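Local structure of seryl-tRNA synthetase, cytoplasmic (Candida albicans, 3QO8) at residues A245-P250 against K300-V305; Y254-W259 against R379-R384; F186-L191 against R410-I415. The protein catalyses the ATP-dependent attachment of serine to tRNA(Ser), activating the amino acid as seryl-adenylate and then transferring it to the tRNA acceptor end. One frame throughout, in Å; residues are numbered along the deposited sequence.

Contact 1. Residues A245-P250 against K300-V305. With SSA (5'-O-(N-(L-seryl)-sulfamoyl)adenosine), chain B.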
loop_
_atom_site.group_PDB
_atom_site.type_symbol
_atom_site.label_atom_id
_atom_site.label_comp_id
_atom_site.label_asym_id
_atom_site.label_seq_id
_atom_site.Cartn_x
_atom_site.Cartn_y
_atom_site.Cartn_z
ATOM N N ALA A 245 2.806 1.740 9.441
ATOM C CA ALA A 245 1.700 1.226 10.242
ATOM C C ALA A 245 0.610 2.277 10.395
ATOM O O ALA A 245 -0.525 1.964 10.755
ATOM C CB ALA A 245 2.219 0.783 11.645
ATOM N N THR A 246 0.955 3.531 10.113
ATOM C CA THR A 246 0.034 4.649 10.307
ATOM C C THR A 246 0.657 5.875 9.663
ATOM O O THR A 246 1.881 6.013 9.665
ATOM C CB THR A 246 -0.222 4.938 11.834
ATOM O OG1 THR A 246 -0.706 6.276 11.999
ATOM C CG2 THR A 246 1.061 4.793 12.640
ATOM N N SER A 247 -0.170 6.759 9.109
ATOM C CA SER A 247 0.363 7.980 8.505
ATOM C C SER A 247 1.082 8.869 9.521
ATOM O O SER A 247 1.822 9.781 9.145
ATOM C CB SER A 247 -0.708 8.759 7.723
ATOM O OG SER A 247 -1.776 9.188 8.564
ATOM N N GLU A 248 0.855 8.593 10.805
ATOM C CA GLU A 248 1.571 9.268 11.881
ATOM C C GLU A 248 3.073 9.225 11.619
ATOM O O GLU A 248 3.786 10.204 11.819
ATOM C CB GLU A 248 1.268 8.598 13.227
ATOM C CG GLU A 248 1.988 9.223 14.413
ATOM C CD GLU A 248 2.127 8.278 15.617
ATOM O OE1 GLU A 248 1.256 7.394 15.834
ATOM O OE2 GLU A 248 3.133 8.426 16.347
ATOM N N GLN A 249 3.548 8.074 11.169
ATOM C CA GLN A 249 4.977 7.866 10.983
ATOM C C GLN A 249 5.599 8.815 9.944
ATOM O O GLN A 249 6.482 9.607 10.286
ATOM C CB GLN A 249 5.273 6.389 10.719
ATOM C CG GLN A 249 5.173 5.570 12.009
ATOM C CD GLN A 249 4.865 4.092 11.781
ATOM O OE1 GLN A 249 4.516 3.670 10.679
ATOM N NE2 GLN A 249 4.993 3.302 12.839
ATOM N N PRO A 250 5.129 8.768 8.683
ATOM C CA PRO A 250 5.756 9.684 7.714
ATOM C C PRO A 250 5.400 11.159 7.962
ATOM O O PRO A 250 6.223 12.040 7.737
ATOM C CB PRO A 250 5.220 9.199 6.345
ATOM C CG PRO A 250 3.925 8.460 6.655
ATOM C CD PRO A 250 4.158 7.847 8.060
ATOM N N LYS A 300 -6.820 4.878 6.974
ATOM C CA LYS A 300 -7.026 5.672 8.179
ATOM C C LYS A 300 -6.858 7.154 7.877
ATOM O O LYS A 300 -5.866 7.569 7.258
ATOM C CB LYS A 300 -6.060 5.236 9.299
ATOM C CG LYS A 300 -6.240 6.024 10.631
ATOM C CD LYS A 300 -5.486 5.364 11.827
ATOM C CE LYS A 300 -3.984 5.154 11.531
ATOM N NZ LYS A 300 -3.320 6.387 11.013
ATOM N N ILE A 301 -7.850 7.934 8.289
ATOM C CA ILE A 301 -7.723 9.377 8.379
ATOM C C ILE A 301 -7.197 9.722 9.774
ATOM O O ILE A 301 -7.813 9.385 10.788
ATOM C CB ILE A 301 -9.065 10.094 8.128
ATOM C CG1 ILE A 301 -9.640 9.680 6.761
ATOM C CG2 ILE A 301 -8.877 11.613 8.229
ATOM C CD1 ILE A 301 -8.641 9.818 5.608
ATOM N N GLU A 302 -6.064 10.416 9.793
ATOM C CA GLU A 302 -5.280 10.694 10.981
ATOM C C GLU A 302 -5.260 12.201 11.255
ATOM O O GLU A 302 -5.114 13.002 10.328
ATOM C CB GLU A 302 -3.833 10.242 10.704
ATOM C CG GLU A 302 -2.853 10.475 11.850
ATOM C CD GLU A 302 -3.023 9.467 12.982
ATOM O OE1 GLU A 302 -3.979 8.658 12.918
ATOM O OE2 GLU A 302 -2.192 9.475 13.930
ATOM N N GLN A 303 -5.403 12.593 12.516
ATOM C CA GLN A 303 -5.093 13.968 12.916
ATOM C C GLN A 303 -3.633 14.034 13.331
ATOM O O GLN A 303 -3.196 13.264 14.189
ATOM C CB GLN A 303 -5.920 14.391 14.134
ATOM C CG GLN A 303 -7.403 14.383 13.944
ATOM C CD GLN A 303 -8.108 14.850 15.206
ATOM O OE1 GLN A 303 -7.980 16.004 15.602
ATOM N NE2 GLN A 303 -8.830 13.945 15.852
ATOM N N PHE A 304 -2.865 14.947 12.747
ATOM C CA PHE A 304 -1.505 15.124 13.224
ATOM C C PHE A 304 -1.248 16.609 13.402
ATOM O O PHE A 304 -1.458 17.404 12.479
ATOM C CB PHE A 304 -0.445 14.505 12.298
ATOM C CG PHE A 304 0.949 14.534 12.899
ATOM C CD1 PHE A 304 1.416 13.459 13.652
ATOM C CD2 PHE A 304 1.748 15.655 12.778
ATOM C CE1 PHE A 304 2.676 13.491 14.232
ATOM C CE2 PHE A 304 3.015 15.703 13.363
ATOM C CZ PHE A 304 3.477 14.623 14.091
ATOM N N VAL A 305 -0.787 16.977 14.589
ATOM C CA VAL A 305 -0.684 18.384 14.947
ATOM C C VAL A 305 0.644 18.691 15.611
ATOM O O VAL A 305 1.126 17.920 16.434
ATOM C CB VAL A 305 -1.820 18.805 15.913
ATOM C CG1 VAL A 305 -1.722 20.301 16.228
ATOM C CG2 VAL A 305 -3.181 18.471 15.318
HETATM N N10 SSA B . -1.295 7.129 14.818
HETATM C CA SSA B . -2.049 6.598 15.951
HETATM C CB SSA B . -3.409 7.290 16.046
HETATM O OG SSA B . -4.259 6.882 14.956
HETATM C C9 SSA B . -2.235 5.114 15.808
HETATM O O9 SSA B . -1.883 4.519 14.796
HETATM N N8 SSA B . -2.807 4.496 16.837
HETATM S S1 SSA B . -3.362 2.996 16.754
HETATM O O1S SSA B . -2.321 2.012 16.662
HETATM O O2S SSA B . -4.163 2.750 17.908
HETATM O "O5'" SSA B . -4.292 2.858 15.533
HETATM C "C5'" SSA B . -5.364 3.762 15.326
HETATM C "C4'" SSA B . -6.634 2.973 14.994
HETATM O "O4'" SSA B . -6.502 2.159 13.823
HETATM C "C3'" SSA B . -7.048 1.999 16.074
HETATM O "O3'" SSA B . -7.691 2.701 17.148
HETATM C "C2'" SSA B . -7.985 1.085 15.294
HETATM O "O2'" SSA B . -9.275 1.707 15.133
HETATM C "C1'" SSA B . -7.330 1.007 13.915
HETATM N N9 SSA B . -6.496 -0.208 13.811
HETATM C C8 SSA B . -5.349 -0.461 14.462
HETATM N N7 SSA B . -4.910 -1.686 14.101
HETATM C C5 SSA B . -5.792 -2.185 13.214
HETATM C C6 SSA B . -5.858 -3.369 12.505
HETATM N N6 SSA B . -4.884 -4.289 12.672
HETATM N N1 SSA B . -6.896 -3.581 11.663
HETATM C C2 SSA B . -7.852 -2.657 11.514
HETATM N N3 SSA B . -7.807 -1.495 12.179
HETATM C C4 SSA B . -6.793 -1.251 13.041
HETATM O O HOH W 1 -3.243 6.967 7.878
#
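Thr246 and Lys300 meet across the serine pocket, where the Thr-Ser-Glu sequence of residues 246-248, the TxE motif of seryl-tRNA synthetases, lies over strand 297-307 of the class II antiparallel sheet. The compact half of the contact is polar. Lys300 bends at its last two torsions and brings NZ to 2.8 Å from OG1 of Thr246, to which it donates. The same hydroxyl oxygen lies anti to the threonine N (chi1 159°) and takes the N-H of Glu248 at 3.0 Å, capping the turn into helix 248-252. Its third donor is the seryl amine N10 of the bound analogue, also 3.0 Å from Thr246 OG1.

N10 is gripped by three acceptors. Besides Thr246 it donates to Glu302 OE2 at 2.7 Å and, in one of the two modelled conformers of Glu248, to OE1 at 2.8 Å. Both carboxylates thus converge on N10, a setting that would probably favour a positively charged amine. The seryl hydroxyl OG is read by Glu302 as well, donating to OE1 at 2.7 Å. Lys300 NZ forms a salt bridge with Glu302 OE1, approaching 67° out of the carboxylate plane. The lysine thus positions both a threonine and a glutamate that hold the substrate.

Toward Phe304 the contact thins. There the nearest approach is from Glu248 O to CE1 of Phe304, 4.2 Å and oblique to the ring, with no bond; Glu248 is the one partly exposed residue among those touching, its OE2 turning to Gln377. Back at the polar end, beside the direct bond of Lys300, a water also joins the segments: it donates to Lys300 O, accepts from Lys300 NZ, and lies 2.7 Å from Ser247 OG, to which it is also hydrogen-bonded.

Contact 2. Residues Y254-W259 against R379-R384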
loop_
_atom_site.group_PDB
_atom_site.type_symbol
_atom_site.label_atom_id
_atom_site.label_comp_id
_atom_site.label_asym_id
_atom_site.label_seq_id
_atom_site.Cartn_x
_atom_site.Cartn_y
_atom_site.Cartn_z
ATOM N N TYR A 254 7.596 14.731 8.409
ATOM C CA TYR A 254 7.365 15.728 7.355
ATOM C C TYR A 254 8.187 17.001 7.592
ATOM O O TYR A 254 8.817 17.521 6.670
ATOM C CB TYR A 254 5.870 16.057 7.292
ATOM C CG TYR A 254 5.398 16.878 6.101
ATOM C CD1 TYR A 254 5.304 16.313 4.830
ATOM C CD2 TYR A 254 4.996 18.195 6.260
ATOM C CE1 TYR A 254 4.841 17.046 3.745
ATOM C CE2 TYR A 254 4.533 18.942 5.181
ATOM C CZ TYR A 254 4.455 18.356 3.929
ATOM O OH TYR A 254 4.007 19.095 2.864
ATOM N N HIS A 255 8.181 17.499 8.826
ATOM C CA HIS A 255 8.912 18.725 9.161
ATOM C C HIS A 255 10.238 18.461 9.867
ATOM O O HIS A 255 10.789 19.364 10.498
ATOM C CB HIS A 255 8.054 19.656 10.028
ATOM C CG HIS A 255 6.885 20.243 9.307
ATOM N ND1 HIS A 255 7.028 21.154 8.281
ATOM C CD2 HIS A 255 5.553 20.055 9.462
ATOM C CE1 HIS A 255 5.833 21.489 7.825
ATOM N NE2 HIS A 255 4.922 20.839 8.527
ATOM N N ALA A 256 10.751 17.235 9.771
ATOM C CA ALA A 256 12.057 16.918 10.354
ATOM C C ALA A 256 13.106 17.935 9.903
ATOM O O ALA A 256 13.163 18.296 8.717
ATOM C CB ALA A 256 12.504 15.516 9.950
ATOM N N GLY A 257 13.931 18.382 10.848
ATOM C CA GLY A 257 15.032 19.288 10.564
ATOM C C GLY A 257 14.585 20.690 10.214
ATOM O O GLY A 257 15.361 21.470 9.676
ATOM N N GLU A 258 13.328 21.012 10.506
ATOM C CA GLU A 258 12.807 22.345 10.221
ATOM C C GLU A 258 12.629 23.120 11.521
ATOM O O GLU A 258 12.785 22.567 12.604
ATOM C CB GLU A 258 11.505 22.272 9.408
ATOM C CG GLU A 258 11.726 21.682 8.014
ATOM C CD GLU A 258 10.435 21.493 7.225
ATOM O OE1 GLU A 258 9.451 22.218 7.479
ATOM O OE2 GLU A 258 10.411 20.616 6.346
ATOM N N TRP A 259 12.328 24.407 11.409
ATOM C CA TRP A 259 12.354 25.298 12.559
ATOM C C TRP A 259 11.187 26.255 12.456
ATOM O O TRP A 259 11.135 27.068 11.536
ATOM C CB TRP A 259 13.679 26.085 12.567
ATOM C CG TRP A 259 13.964 26.828 13.855
ATOM C CD1 TRP A 259 13.056 27.229 14.796
ATOM C CD2 TRP A 259 15.250 27.247 14.339
ATOM N NE1 TRP A 259 13.696 27.877 15.827
ATOM C CE2 TRP A 259 15.043 27.896 15.573
ATOM C CE3 TRP A 259 16.553 27.142 13.844
ATOM C CZ2 TRP A 259 16.093 28.436 16.321
ATOM C CZ3 TRP A 259 17.592 27.675 14.591
ATOM C CH2 TRP A 259 17.358 28.320 15.806
ATOM N N ARG A 379 12.226 16.060 19.234
ATOM C CA ARG A 379 13.640 16.119 19.606
ATOM C C ARG A 379 14.437 15.209 18.679
ATOM O O ARG A 379 15.485 15.582 18.170
ATOM C CB ARG A 379 13.856 15.720 21.082
ATOM C CG ARG A 379 15.327 15.725 21.517
ATOM C CD ARG A 379 15.488 15.551 23.053
ATOM N NE ARG A 379 14.981 16.713 23.781
ATOM C CZ ARG A 379 13.771 16.788 24.323
ATOM N NH1 ARG A 379 12.932 15.756 24.253
ATOM N NH2 ARG A 379 13.397 17.893 24.947
ATOM N N ASN A 380 13.924 14.009 18.439
ATOM C CA ASN A 380 14.635 13.059 17.589
ATOM C C ASN A 380 14.684 13.520 16.127
ATOM O O ASN A 380 15.690 13.346 15.441
ATOM C CB ASN A 380 14.010 11.668 17.704
ATOM C CG ASN A 380 14.987 10.563 17.371
ATOM O OD1 ASN A 380 16.199 10.774 17.360
ATOM N ND2 ASN A 380 14.467 9.374 17.101
ATOM N N LEU A 381 13.602 14.142 15.676
ATOM C CA LEU A 381 13.478 14.598 14.290
ATOM C C LEU A 381 13.984 16.031 14.101
ATOM O O LEU A 381 13.981 16.559 12.985
ATOM C CB LEU A 381 12.016 14.483 13.862
ATOM C CG LEU A 381 11.527 13.036 13.750
ATOM C CD1 LEU A 381 9.997 12.950 13.865
ATOM C CD2 LEU A 381 12.018 12.412 12.439
ATOM N N GLU A 382 14.417 16.645 15.198
ATOM C CA GLU A 382 14.918 18.020 15.193
ATOM C C GLU A 382 13.917 18.996 14.586
ATOM O O GLU A 382 14.205 19.666 13.586
ATOM C CB GLU A 382 16.267 18.113 14.469
ATOM C CG GLU A 382 17.368 17.267 15.095
ATOM C CD GLU A 382 17.869 17.818 16.420
ATOM O OE1 GLU A 382 17.498 18.955 16.780
ATOM O OE2 GLU A 382 18.645 17.115 17.101
ATOM N N ILE A 383 12.738 19.074 15.193
ATOM C CA ILE A 383 11.724 20.027 14.765
ATOM C C ILE A 383 11.634 21.138 15.803
ATOM O O ILE A 383 10.950 21.011 16.818
ATOM C CB ILE A 383 10.356 19.362 14.561
ATOM C CG1 ILE A 383 10.500 18.135 13.659
ATOM C CG2 ILE A 383 9.354 20.370 13.978
ATOM C CD1 ILE A 383 9.188 17.338 13.484
ATOM N N ARG A 384 12.352 22.228 15.550
ATOM C CA ARG A 384 12.534 23.261 16.559
ATOM C C ARG A 384 11.381 24.253 16.628
ATOM O O ARG A 384 10.686 24.503 15.640
ATOM C CB ARG A 384 13.868 24.001 16.360
ATOM C CG ARG A 384 15.073 23.088 16.455
ATOM C CD ARG A 384 16.386 23.855 16.358
ATOM N NE ARG A 384 16.545 24.802 17.458
ATOM C CZ ARG A 384 17.690 25.407 17.760
ATOM N NH1 ARG A 384 18.786 25.155 17.047
ATOM N NH2 ARG A 384 17.739 26.263 18.773
#
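Trp259 and Arg384 pair in a short parallel bridge, between strands 259-260 and 384-385, topped by a cation-pi stack, at a partly buried edge of the catalytic core where the loop after helix 248-252 meets the end of helix 376-381. The guanidinium lies flat on the indole, the two planes 13° apart and both side chains running the same way from the bridge. Arg384 CZ sits over the six-membered ring, 3.5 Å from CH2 of Trp259, while its CB rests on the five-membered ring, 3.7 Å from CD1 of Trp259, as a CH-pi contact. CD of the arginine also rests against the indole while CG bows away, and the bend at chi3 (62°) lays the guanidinium on the six-membered ring. Trp259 NE1 is bonded to Gly386 O, which helps fix the rotation of the indole.

Two backbone bonds tie the segments. Arg384 N donates to Glu258 O at 3.0 Å, and Gly257 N donates to Leu381 O at 2.8 Å. Both chains turn sharply here: His255 to Glu258 make a type II turn with Gly257 at positive phi, and Glu382, also at positive phi, ends the helix in a Schellman motif. The apolar pair is Ala256 CB with Leu381 CD2, 4.0 Å apart; Ile383 CG1 packs on the carbonyl of His255, 3.4 Å from its O.

Linking the two ends of the turn, His255 ND1 donates almost straight to Glu258 OE1 at 2.8 Å, within the imidazole plane, while NE2 is bonded to Tyr271 OH. Glu258 OE2 forms a salt bridge with Arg168 of the second subunit, so this loop also takes part in the dimer interface. With the cation over the indole face, attraction between the positive charge and the ring's electrons probably adds to the backbone pairing.

Contact 3. Residues F186-L191 against R410-I415. With SSA (5'-O-(N-(L-seryl)-sulfamoyl)adenosine), chain B.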
loop_
_atom_site.group_PDB
_atom_site.type_symbol
_atom_site.label_atom_id
_atom_site.label_comp_id
_atom_site.label_asym_id
_atom_site.label_seq_id
_atom_site.Cartn_x
_atom_site.Cartn_y
_atom_site.Cartn_z
ATOM N N PHE A 186 -17.817 1.553 -1.539
ATOM C CA PHE A 186 -18.418 2.891 -1.454
ATOM C C PHE A 186 -18.425 3.443 -0.019
ATOM O O PHE A 186 -18.195 4.635 0.205
ATOM C CB PHE A 186 -19.839 2.893 -2.020
ATOM C CG PHE A 186 -19.904 2.791 -3.529
ATOM C CD1 PHE A 186 -18.960 3.410 -4.325
ATOM C CD2 PHE A 186 -20.927 2.078 -4.142
ATOM C CE1 PHE A 186 -19.031 3.334 -5.716
ATOM C CE2 PHE A 186 -21.005 1.992 -5.541
ATOM C CZ PHE A 186 -20.056 2.614 -6.319
ATOM N N LEU A 187 -18.678 2.577 0.955
ATOM C CA LEU A 187 -18.670 3.020 2.348
ATOM C C LEU A 187 -17.263 3.395 2.800
ATOM O O LEU A 187 -17.081 4.350 3.543
ATOM C CB LEU A 187 -19.226 1.934 3.276
ATOM C CG LEU A 187 -20.753 1.852 3.334
ATOM C CD1 LEU A 187 -21.207 0.519 3.907
ATOM C CD2 LEU A 187 -21.319 3.027 4.124
ATOM N N ASN A 188 -16.278 2.604 2.394
ATOM C CA ASN A 188 -14.899 2.911 2.738
ATOM C C ASN A 188 -14.480 4.272 2.171
ATOM O O ASN A 188 -13.942 5.110 2.889
ATOM C CB ASN A 188 -13.964 1.803 2.263
ATOM C CG ASN A 188 -12.664 1.779 3.036
ATOM O OD1 ASN A 188 -12.654 1.610 4.263
ATOM N ND2 ASN A 188 -11.562 1.904 2.329
ATOM N N GLN A 189 -14.765 4.497 0.888
ATOM C CA GLN A 189 -14.484 5.786 0.260
ATOM C C GLN A 189 -15.266 6.924 0.915
ATOM O O GLN A 189 -14.742 8.026 1.092
ATOM C CB GLN A 189 -14.771 5.722 -1.247
ATOM C CG GLN A 189 -13.722 4.919 -2.025
ATOM C CD GLN A 189 -12.339 5.526 -1.915
ATOM O OE1 GLN A 189 -11.379 4.867 -1.518
ATOM N NE2 GLN A 189 -12.228 6.791 -2.272
ATOM N N ALA A 190 -16.525 6.655 1.267
ATOM C CA ALA A 190 -17.348 7.645 1.940
ATOM C C ALA A 190 -16.662 8.108 3.219
ATOM O O ALA A 190 -16.565 9.302 3.477
ATOM C CB ALA A 190 -18.773 7.076 2.249
ATOM N N LEU A 191 -16.200 7.162 4.033
ATOM C CA LEU A 191 -15.530 7.531 5.287
ATOM C C LEU A 191 -14.233 8.307 5.053
ATOM O O LEU A 191 -13.940 9.274 5.755
ATOM C CB LEU A 191 -15.253 6.301 6.149
ATOM C CG LEU A 191 -16.517 5.820 6.873
ATOM C CD1 LEU A 191 -16.326 4.415 7.362
ATOM C CD2 LEU A 191 -16.839 6.776 8.027
ATOM N N ARG A 410 -12.480 -0.495 10.273
ATOM C CA ARG A 410 -13.006 -0.769 11.619
ATOM C C ARG A 410 -14.221 0.104 11.937
ATOM O O ARG A 410 -15.183 -0.343 12.574
ATOM C CB ARG A 410 -11.935 -0.639 12.712
ATOM C CG ARG A 410 -12.473 -1.076 14.088
ATOM C CD ARG A 410 -11.405 -1.060 15.188
ATOM N NE ARG A 410 -10.387 -2.073 14.934
ATOM C CZ ARG A 410 -9.424 -2.380 15.792
ATOM N NH1 ARG A 410 -9.369 -1.765 16.975
ATOM N NH2 ARG A 410 -8.536 -3.313 15.475
ATOM N N THR A 411 -14.195 1.350 11.472
ATOM C CA THR A 411 -15.358 2.211 11.612
ATOM C C THR A 411 -16.562 1.640 10.857
ATOM O O THR A 411 -17.681 1.729 11.325
ATOM C CB THR A 411 -15.059 3.651 11.148
ATOM O OG1 THR A 411 -14.099 4.222 12.042
ATOM C CG2 THR A 411 -16.322 4.501 11.172
ATOM N N ILE A 412 -16.329 1.059 9.685
ATOM C CA ILE A 412 -17.404 0.382 8.973
ATOM C C ILE A 412 -18.000 -0.722 9.840
ATOM O O ILE A 412 -19.225 -0.863 9.924
ATOM C CB ILE A 412 -16.940 -0.211 7.632
ATOM C CG1 ILE A 412 -16.732 0.916 6.601
ATOM C CG2 ILE A 412 -17.978 -1.244 7.131
ATOM C CD1 ILE A 412 -16.026 0.471 5.287
ATOM N N CYS A 413 -17.147 -1.494 10.505
ATOM C CA CYS A 413 -17.660 -2.555 11.385
ATOM C C CYS A 413 -18.647 -2.018 12.428
ATOM O O CYS A 413 -19.683 -2.623 12.690
ATOM C CB CYS A 413 -16.513 -3.282 12.085
ATOM S SG CYS A 413 -15.432 -4.166 10.938
ATOM N N CYS A 414 -18.335 -0.868 13.009
ATOM C CA CYS A 414 -19.217 -0.274 14.023
ATOM C C CYS A 414 -20.543 0.196 13.418
ATOM O O CYS A 414 -21.632 0.003 13.993
ATOM C CB CYS A 414 -18.521 0.905 14.700
ATOM S SG CYS A 414 -19.426 1.516 16.131
ATOM N N ILE A 415 -20.446 0.823 12.252
ATOM C CA ILE A 415 -21.624 1.224 11.503
ATOM C C ILE A 415 -22.513 0.024 11.193
ATOM O O ILE A 415 -23.732 0.068 11.394
ATOM C CB ILE A 415 -21.217 1.938 10.187
ATOM C CG1 ILE A 415 -20.634 3.325 10.521
ATOM C CG2 ILE A 415 -22.421 2.043 9.239
ATOM C CD1 ILE A 415 -19.948 4.014 9.373
HETATM N N10 SSA B . -1.295 7.129 14.818
HETATM C CA SSA B . -2.049 6.598 15.951
HETATM C CB SSA B . -3.409 7.290 16.046
HETATM O OG SSA B . -4.259 6.882 14.956
HETATM C C9 SSA B . -2.235 5.114 15.808
HETATM O O9 SSA B . -1.883 4.519 14.796
HETATM N N8 SSA B . -2.807 4.496 16.837
HETATM S S1 SSA B . -3.362 2.996 16.754
HETATM O O1S SSA B . -2.321 2.012 16.662
HETATM O O2S SSA B . -4.163 2.750 17.908
HETATM O "O5'" SSA B . -4.292 2.858 15.533
HETATM C "C5'" SSA B . -5.364 3.762 15.326
HETATM C "C4'" SSA B . -6.634 2.973 14.994
HETATM O "O4'" SSA B . -6.502 2.159 13.823
HETATM C "C3'" SSA B . -7.048 1.999 16.074
HETATM O "O3'" SSA B . -7.691 2.701 17.148
HETATM C "C2'" SSA B . -7.985 1.085 15.294
HETATM O "O2'" SSA B . -9.275 1.707 15.133
HETATM C "C1'" SSA B . -7.330 1.007 13.915
HETATM N N9 SSA B . -6.496 -0.208 13.811
HETATM C C8 SSA B . -5.349 -0.461 14.462
HETATM N N7 SSA B . -4.910 -1.686 14.101
HETATM C C5 SSA B . -5.792 -2.185 13.214
HETATM C C6 SSA B . -5.858 -3.369 12.505
HETATM N N6 SSA B . -4.884 -4.289 12.672
HETATM N N1 SSA B . -6.896 -3.581 11.663
HETATM C C2 SSA B . -7.852 -2.657 11.514
HETATM N N3 SSA B . -7.807 -1.495 12.179
HETATM C C4 SSA B . -6.793 -1.251 13.041
#
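Leu191 and Ile412 adopt matching first torsions, chi1 -78° and -74°, each placing its first gamma carbon (CG, CG1) beside the backbone N and anti to the carbonyl carbon; both chains then extend across the gap between their helices. Leu191 thereby brings CD1 to 3.6 Å from Ile412 CG1, and Ile412 carries its terminal CD1 past this point to the backbone of the facing helix. That methyl lies 3.6 Å from Asn188 N and 3.7 Å from Asn188 OD1, the two side chains crossing at about a right angle, and it also touches Leu187 CB at 4.1 Å. Leu191 CD1 has two further neighbours: Thr411 CG2 at 3.8 Å and Ile415 CD1 at 4.2 Å.

No hydrogen bond links the two segments, and every touching residue is buried, so the joint is held by apolar contact. Its polar atoms are satisfied elsewhere. Asn188 OD1 is bonded to Thr408 OG1 and ND2 to Glu299 OE1, while Thr411 OG1 reaches Ser406 OG and Ala407 O.

Arg410 leaves its helix away from residues 186-191. Its guanidinium lies over the adenosine part of the bound seryl-adenylate analogue, with NH2 3.6 Å from C4 of the adenine, as expected of the motif 3 arginine of class II synthetases. Arg410 NE is bonded to Phe293 O and NH1 to Glu366 O, which fixes the group over the nucleoside.

The short helix segments approach to 10.2 Å between axes and cross at 111°. Helix 183-200, consistent with motif 1, also faces the second subunit, where Gln189 NE2 is bonded to Asn193 OD1 of that chain; on the far side helix 408-419 rests on strands 350-358 and 363-372 through Cys413 and Cys414.

In the fold
Contact 1 lies near the middle of the catalytic core, its centre about 17 Å from that of contact 2 and 18 Å from that of contact 3; contacts 2 and 3 are about 34 Å apart, on opposite sides of the chain's centre. Along the sequence 186-191 comes first and 410-415 last, bracketing the others, whose segments alternate: 245-250, 254-259, 300-305, 379-384. Helix 248-252 leads from contact 1 toward contact 2. Contacts 1 and 3 touch the same bound analogue, one at its seryl end and one at its adenosine; residues of contacts 2 and 3, and Pro250 of contact 1, meet the second subunit, so the active site lies close to the dimer interface.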